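Local coordinates for N-acetyltransferase family protein (Bacillus anthracis, PDB 3LNB) that catalyses transfer of an acetyl group from acetyl-coenzyme A to arylamines, and inactivates the antibiotic sulfamethoxazole, at residues N70-M74 / A75-K79; I226-Q229 / K230-I234; P280-S283 / K284-A287. The protein carries 1 engineered substitution. One frame throughout, in Å; residues are numbered along the deposited sequence.

Contact 1: N70-M74 / A75-K79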
loop_
_atom_site.group_PDB
_atom_site.type_symbol
_atom_site.label_atom_id
_atom_site.label_comp_id
_atom_site.label_asym_id
_atom_site.label_seq_id
_atom_site.Cartn_x
_atom_site.Cartn_y
_atom_site.Cartn_z
ATOM N N ASN A 70 7.204 -4.781 6.791
ATOM C CA ASN A 70 8.462 -5.202 6.178
ATOM C C ASN A 70 9.142 -6.282 7.020
ATOM O O ASN A 70 10.369 -6.424 6.971
ATOM C CB ASN A 70 9.401 -4.004 6.113
ATOM C CG ASN A 70 9.891 -3.588 7.488
ATOM O OD1 ASN A 70 9.230 -3.851 8.497
ATOM N ND2 ASN A 70 11.046 -2.934 7.540
ATOM N N LEU A 71 8.356 -7.034 7.784
ATOM C CA LEU A 71 8.904 -8.064 8.662
ATOM C C LEU A 71 9.741 -9.158 7.989
ATOM O O LEU A 71 10.642 -9.710 8.620
ATOM C CB LEU A 71 7.783 -8.698 9.493
ATOM C CG LEU A 71 6.886 -7.706 10.247
ATOM C CD1 LEU A 71 5.918 -8.487 11.121
ATOM C CD2 LEU A 71 7.722 -6.758 11.111
ATOM N N ASP A 72 9.454 -9.481 6.731
ATOM C CA ASP A 72 10.242 -10.502 6.038
ATOM C C ASP A 72 11.635 -9.953 5.763
ATOM O O ASP A 72 12.628 -10.684 5.825
ATOM C CB ASP A 72 9.580 -10.920 4.721
ATOM C CG ASP A 72 8.489 -11.961 4.919
ATOM O OD1 ASP A 72 8.305 -12.437 6.060
ATOM O OD2 ASP A 72 7.814 -12.311 3.932
ATOM N N ILE A 73 11.698 -8.660 5.451
ATOM C CA ILE A 73 12.972 -8.001 5.199
ATOM C C ILE A 73 13.766 -8.060 6.498
ATOM O O ILE A 73 14.952 -8.373 6.494
ATOM C CB ILE A 73 12.770 -6.512 4.779
ATOM C CG1 ILE A 73 12.031 -6.450 3.438
ATOM C CG2 ILE A 73 14.111 -5.800 4.695
ATOM C CD1 ILE A 73 11.767 -5.046 2.931
ATOM N N MET A 74 13.101 -7.768 7.611
ATOM C CA MET A 74 13.750 -7.804 8.919
ATOM C C MET A 74 14.202 -9.225 9.285
ATOM O O MET A 74 15.301 -9.424 9.803
ATOM C CB MET A 74 12.791 -7.287 9.996
ATOM C CG MET A 74 12.397 -5.825 9.835
ATOM S SD MET A 74 13.792 -4.709 10.091
ATOM C CE MET A 74 14.428 -4.522 8.451
ATOM N N ALA A 75 13.355 -10.211 9.004
ATOM C CA ALA A 75 13.676 -11.600 9.329
ATOM C C ALA A 75 14.541 -12.300 8.283
ATOM O O ALA A 75 15.021 -13.411 8.516
ATOM C CB ALA A 75 12.390 -12.390 9.539
ATOM N N GLY A 76 14.740 -11.665 7.134
ATOM C CA GLY A 76 15.542 -12.284 6.088
ATOM C C GLY A 76 14.846 -13.493 5.477
ATOM O O GLY A 76 15.465 -14.542 5.269
ATOM N N THR A 77 13.554 -13.346 5.194
ATOM C CA THR A 77 12.749 -14.414 4.604
ATOM C C THR A 77 11.963 -13.862 3.416
ATOM O O THR A 77 10.745 -14.005 3.331
ATOM C CB THR A 77 11.774 -14.997 5.647
ATOM O OG1 THR A 77 10.980 -13.937 6.206
ATOM C CG2 THR A 77 12.549 -15.683 6.763
ATOM N N ILE A 78 12.690 -13.244 2.495
ATOM C CA ILE A 78 12.115 -12.620 1.312
ATOM C C ILE A 78 12.101 -13.510 0.074
ATOM O O ILE A 78 13.151 -13.945 -0.400
ATOM C CB ILE A 78 12.897 -11.351 0.950
ATOM C CG1 ILE A 78 13.081 -10.493 2.200
ATOM C CG2 ILE A 78 12.166 -10.582 -0.150
ATOM C CD1 ILE A 78 14.387 -9.710 2.209
ATOM N N LYS A 79 10.905 -13.768 -0.442
ATOM C CA LYS A 79 10.728 -14.571 -1.649
ATOM C C LYS A 79 10.437 -13.628 -2.806
ATOM O O LYS A 79 10.092 -12.459 -2.601
ATOM C CB LYS A 79 9.544 -15.529 -1.509
ATOM C CG LYS A 79 9.774 -16.700 -0.586
ATOM C CD LYS A 79 8.565 -17.638 -0.555
ATOM C CE LYS A 79 8.416 -18.401 -1.856
ATOM N NZ LYS A 79 7.637 -19.653 -1.670
HETATM O O HOH W 1 8.759 -12.443 1.053
#
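D72 and T77 meet where the short helix 71-75 ends. Their side chains cross at about a right angle. T77 OG1 donates a weak hydrogen bond of 3.1 Å to D72 OD1. T77 chi1 of 55° sets OG1 between its own backbone N and carbonyl carbon, which turns the hydroxyl back to the aspartate.

Two backbone bonds are firmer. T77 N donates to D72 O at 2.9 Å, with a nearly straight N-H...O angle of 169°. A75 N still keeps the helical bond to L71 O, at 2.8 Å. G76 N adds a weak bond of 3.4 Å to I73 O. G76 has positive phi (69°) and is the C-prime residue. Together this is a Schellman motif, a standard way to end a helix. The reversal sends the chain back past the last turn.

I78 then folds over that turn. Its CD1 packs over I73 CA at 3.7 Å and also touches the CG1 branch of I73. The I78 CG1 branch passes close to D72 O.

Outside the turn, R95 and K89 hold the D72 carboxylate. OD1 forms a salt bridge with R95, its strongest polar partner, and OD2 forms one with K89. A water beside the carboxylate accepts from K79 N at 2.9 Å and stands 3.0 Å from D72 OD2. The two basic groups probably help keep D72 charged.

The side chain of M74 comes within about 8 Å of the bound coenzyme A. The whole is a surface turn leading from helix 71-75 toward helix 83-92. I73 and I78 lean on helix 228-240, through I238, Q235 and V239. L71 packs on Y286 and L290 of helix 283-294.

Contact 2: I226-Q229 / K230-I234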
loop_
_atom_site.group_PDB
_atom_site.type_symbol
_atom_site.label_atom_id
_atom_site.label_comp_id
_atom_site.label_asym_id
_atom_site.label_seq_id
_atom_site.Cartn_x
_atom_site.Cartn_y
_atom_site.Cartn_z
ATOM N N ILE A 226 5.003 -1.983 -15.791
ATOM C CA ILE A 226 6.068 -2.802 -15.230
ATOM C C ILE A 226 5.595 -4.232 -14.994
ATOM O O ILE A 226 4.444 -4.466 -14.619
ATOM C CB ILE A 226 6.601 -2.209 -13.904
ATOM C CG1 ILE A 226 5.486 -2.153 -12.859
ATOM C CG2 ILE A 226 7.172 -0.823 -14.162
ATOM C CD1 ILE A 226 5.921 -1.554 -11.528
ATOM N N ASP A 227 6.494 -5.186 -15.218
ATOM C CA ASP A 227 6.174 -6.596 -15.050
ATOM C C ASP A 227 6.674 -7.147 -13.717
ATOM O O ASP A 227 7.186 -6.399 -12.883
ATOM C CB ASP A 227 6.751 -7.402 -16.219
ATOM C CG ASP A 227 8.274 -7.377 -16.263
ATOM O OD1 ASP A 227 8.824 -7.848 -17.275
ATOM O OD2 ASP A 227 8.922 -6.900 -15.305
ATOM N N GLU A 228 6.518 -8.455 -13.519
ATOM C CA GLU A 228 6.924 -9.098 -12.271
ATOM C C GLU A 228 8.437 -9.014 -12.038
ATOM O O GLU A 228 8.891 -8.847 -10.902
ATOM C CB GLU A 228 6.456 -10.564 -12.263
ATOM C CG GLU A 228 6.421 -11.208 -10.881
ATOM C CD GLU A 228 5.047 -11.779 -10.516
ATOM O OE1 GLU A 228 4.637 -12.809 -11.104
ATOM O OE2 GLU A 228 4.371 -11.190 -9.642
ATOM N N GLN A 229 9.219 -9.110 -13.106
ATOM C CA GLN A 229 10.666 -9.031 -12.959
ATOM C C GLN A 229 11.060 -7.667 -12.388
ATOM O O GLN A 229 11.880 -7.584 -11.476
ATOM C CB GLN A 229 11.364 -9.258 -14.301
ATOM C CG GLN A 229 12.750 -9.864 -14.142
ATOM C CD GLN A 229 13.369 -10.282 -15.456
ATOM O OE1 GLN A 229 12.672 -10.735 -16.374
ATOM N NE2 GLN A 229 14.690 -10.156 -15.553
ATOM N N LYS A 230 10.469 -6.602 -12.922
ATOM C CA LYS A 230 10.757 -5.249 -12.444
ATOM C C LYS A 230 10.308 -5.139 -10.993
ATOM O O LYS A 230 11.000 -4.560 -10.161
ATOM C CB LYS A 230 10.019 -4.208 -13.294
ATOM C CG LYS A 230 10.014 -2.791 -12.714
ATOM C CD LYS A 230 11.411 -2.170 -12.626
ATOM C CE LYS A 230 11.334 -0.746 -12.079
ATOM N NZ LYS A 230 12.669 -0.092 -11.944
ATOM N N VAL A 231 9.138 -5.696 -10.697
ATOM C CA VAL A 231 8.623 -5.671 -9.338
ATOM C C VAL A 231 9.589 -6.418 -8.418
ATOM O O VAL A 231 9.768 -6.033 -7.268
ATOM C CB VAL A 231 7.209 -6.288 -9.265
ATOM C CG1 VAL A 231 6.798 -6.513 -7.821
ATOM C CG2 VAL A 231 6.216 -5.347 -9.927
ATOM N N ASN A 232 10.222 -7.478 -8.925
ATOM C CA ASN A 232 11.191 -8.212 -8.111
ATOM C C ASN A 232 12.457 -7.383 -7.955
ATOM O O ASN A 232 13.147 -7.484 -6.939
ATOM C CB ASN A 232 11.553 -9.559 -8.738
ATOM C CG ASN A 232 10.441 -10.574 -8.614
ATOM O OD1 ASN A 232 9.946 -10.838 -7.522
ATOM N ND2 ASN A 232 10.040 -11.146 -9.738
ATOM N N ASN A 233 12.765 -6.563 -8.960
ATOM C CA ASN A 233 13.956 -5.715 -8.890
ATOM C C ASN A 233 13.685 -4.623 -7.854
ATOM O O ASN A 233 14.563 -4.256 -7.081
ATOM C CB ASN A 233 14.261 -5.068 -10.251
ATOM C CG ASN A 233 15.619 -4.356 -10.274
ATOM O OD1 ASN A 233 16.677 -4.999 -10.275
ATOM N ND2 ASN A 233 15.595 -3.027 -10.283
ATOM N N ILE A 234 12.459 -4.112 -7.846
ATOM C CA ILE A 234 12.078 -3.079 -6.896
ATOM C C ILE A 234 12.205 -3.634 -5.479
ATOM O O ILE A 234 12.690 -2.953 -4.577
ATOM C CB ILE A 234 10.623 -2.594 -7.140
ATOM C CG1 ILE A 234 10.534 -1.864 -8.485
ATOM C CG2 ILE A 234 10.180 -1.663 -6.016
ATOM C CD1 ILE A 234 9.128 -1.378 -8.854
#
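I226 lays its branches against the first turn of helix 228-240. CB and CG2 both sit 3.7 Å from K230 CG, where the two side chains meet at a slant. CD1 reaches V231 CG2 at 4.1 Å and I234 CD1 at 4.2 Å; the I226 side chain crosses both at about a right angle. The I226 chi1 of 61° swings CG1 between the backbone N and the carbonyl carbon, while the straight chi2 carries CD1 out to V231 and I234.

I226 comes just before the N-cap residue D227, and V231 is the fourth residue beyond that cap. Their apolar touch across the helix start is a hydrophobic staple. The cap itself is polar. D227 OD2 accepts from K230 N at 2.9 Å, and the N-H...O angle is 167°. K230 N meets OD2 nearly along its C-O bond. D227 O also takes V231 N at 3.0 Å, so the helical bonding starts at once. E228 O continues it with N232 N at 2.7 Å. A carboxylate here probably interacts well with the positive end of the helix dipole.

The polar ends of K230, E228 and N232 have their strongest partners outside 226-234. K230 NZ forms a salt bridge with D136, E228 OE2 is hydrogen-bonded to Y108 OH, and N232 OD1 accepts from I81 N.

Two residues, I226 and D227, separate the helix from strand 216-225 of the large sheet. I226 and I234 press on V139 of strand 131-145, and I226 and V231 on K119 of strand 116-126. E228 and N232 look to the loop that precedes helix 83-92.

Contact 3: P280-S283 / K284-A287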
loop_
_atom_site.group_PDB
_atom_site.type_symbol
_atom_site.label_atom_id
_atom_site.label_comp_id
_atom_site.label_asym_id
_atom_site.label_seq_id
_atom_site.Cartn_x
_atom_site.Cartn_y
_atom_site.Cartn_z
ATOM N N PRO A 280 7.159 3.923 24.227
ATOM C CA PRO A 280 8.324 3.043 24.109
ATOM C C PRO A 280 7.883 1.667 24.575
ATOM O O PRO A 280 7.130 1.561 25.538
ATOM C CB PRO A 280 9.337 3.673 25.070
ATOM C CG PRO A 280 8.931 5.105 25.109
ATOM C CD PRO A 280 7.430 5.005 25.187
ATOM N N ILE A 281 8.344 0.626 23.900
ATOM C CA ILE A 281 7.958 -0.736 24.253
ATOM C C ILE A 281 9.158 -1.635 24.495
ATOM O O ILE A 281 10.292 -1.264 24.209
ATOM C CB ILE A 281 7.111 -1.381 23.135
ATOM C CG1 ILE A 281 7.959 -1.555 21.873
ATOM C CG2 ILE A 281 5.916 -0.508 22.814
ATOM C CD1 ILE A 281 7.251 -2.302 20.761
ATOM N N GLU A 282 8.895 -2.828 25.021
ATOM C CA GLU A 282 9.953 -3.799 25.284
ATOM C C GLU A 282 9.744 -4.987 24.350
ATOM O O GLU A 282 8.749 -5.044 23.628
ATOM C CB GLU A 282 9.890 -4.284 26.736
ATOM C CG GLU A 282 9.873 -3.177 27.780
ATOM C CD GLU A 282 9.612 -3.718 29.178
ATOM O OE1 GLU A 282 10.480 -4.439 29.720
ATOM O OE2 GLU A 282 8.531 -3.428 29.729
ATOM N N SER A 283 10.673 -5.936 24.376
ATOM C CA SER A 283 10.575 -7.126 23.532
ATOM C C SER A 283 9.216 -7.820 23.564
ATOM O O SER A 283 8.623 -8.058 22.513
ATOM C CB SER A 283 11.647 -8.146 23.913
ATOM O OG SER A 283 12.905 -7.786 23.376
ATOM N N LYS A 284 8.715 -8.142 24.756
ATOM C CA LYS A 284 7.427 -8.839 24.862
ATOM C C LYS A 284 6.195 -8.030 24.472
ATOM O O LYS A 284 5.188 -8.603 24.040
ATOM C CB LYS A 284 7.223 -9.392 26.272
ATOM C CG LYS A 284 6.925 -8.338 27.314
ATOM C CD LYS A 284 8.111 -7.427 27.536
ATOM C CE LYS A 284 7.880 -6.552 28.757
ATOM N NZ LYS A 284 7.666 -7.370 29.995
ATOM N N ASP A 285 6.245 -6.710 24.639
ATOM C CA ASP A 285 5.097 -5.899 24.257
ATOM C C ASP A 285 4.945 -6.016 22.745
ATOM O O ASP A 285 3.840 -6.004 22.217
ATOM C CB ASP A 285 5.311 -4.423 24.605
ATOM C CG ASP A 285 5.533 -4.190 26.083
ATOM O OD1 ASP A 285 4.617 -4.483 26.877
ATOM O OD2 ASP A 285 6.624 -3.703 26.449
ATOM N N TYR A 286 6.079 -6.135 22.062
ATOM C CA TYR A 286 6.116 -6.210 20.607
ATOM C C TYR A 286 5.330 -7.381 20.039
ATOM O O TYR A 286 4.424 -7.199 19.224
ATOM C CB TYR A 286 7.573 -6.273 20.133
ATOM C CG TYR A 286 7.737 -6.223 18.628
ATOM C CD1 TYR A 286 7.908 -7.393 17.883
ATOM C CD2 TYR A 286 7.683 -5.004 17.944
ATOM C CE1 TYR A 286 8.014 -7.352 16.491
ATOM C CE2 TYR A 286 7.788 -4.951 16.554
ATOM C CZ TYR A 286 7.949 -6.126 15.832
ATOM O OH TYR A 286 8.023 -6.083 14.460
ATOM N N ALA A 287 5.696 -8.581 20.471
ATOM C CA ALA A 287 5.048 -9.799 20.019
ATOM C C ALA A 287 3.542 -9.735 20.268
ATOM O O ALA A 287 2.743 -10.097 19.401
ATOM C CB ALA A 287 5.660 -11.000 20.745
#
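Two torsions set the side chains of I281 and D285 at the start of helix 283-294. With chi1 at 66°, I281 CG1 stands between its own N and carbonyl carbon, and CD1 extends to Y286. D285 has CG beside its backbone N (chi1 -60°), which turns OD2 back to the preceding loop.

There D285 OD2 accepts from E282 N at 2.8 Å, through the lone pair that faces away from OD1. E282 is the N-cap residue and D285 the third residue after it. This is one half of a capping box. The main chain adds Y286 N to E282 O at 3.3 Å, nearly in line with the carbonyl.

Beside this hydrogen bond there is apolar packing. I281 CD1 comes to the edge of the Y286 ring, in its plane, 3.9 Å from CD2. I281 CB also rests on D285 CB at 3.8 Å. I281 precedes the cap and Y286 is the fourth residue after it, so the pair is a hydrophobic staple. Both side chains continue inward onto L263 of strand 259-263.

On the exposed flank E282 and K284 run side by side, pointing the same way. K284 CE lies 3.3 Å from E282 OE2, but K284 NZ stays 4.0 Å from that oxygen, beyond a salt bridge.

The two carboxylates are close, with E282 OE2 3.8 Å from D285 OD2. Their mutual repulsion is probably eased by K284 and by R288, which forms a salt bridge with D285 OD1. The N-terminal end of the helix should also stabilise negative charge. D285 therefore probably stays ionised, tied to the loop through OD2 and to its own helix through OD1.

Contacts 2 and 3 start helices, and contact 1 ends one. Both starts pair a carboxylate bond with a hydrophobic staple: D227 OD2 caps a helix N-H, whereas D285 reaches back to the N-cap residue's own N. Contact 1 relies on main-chain bonds and a glycine. Contact 2 is partly buried against the large sheet, while contacts 1 and 3 lie at the surface. Contact 1 packs on both of the helices that contacts 2 and 3 begin, and L71 CD2 touches Y286 OH of contact 3 at 3.4 Å. Contacts 2 and 3 stay about 20 Å apart at their nearest atoms.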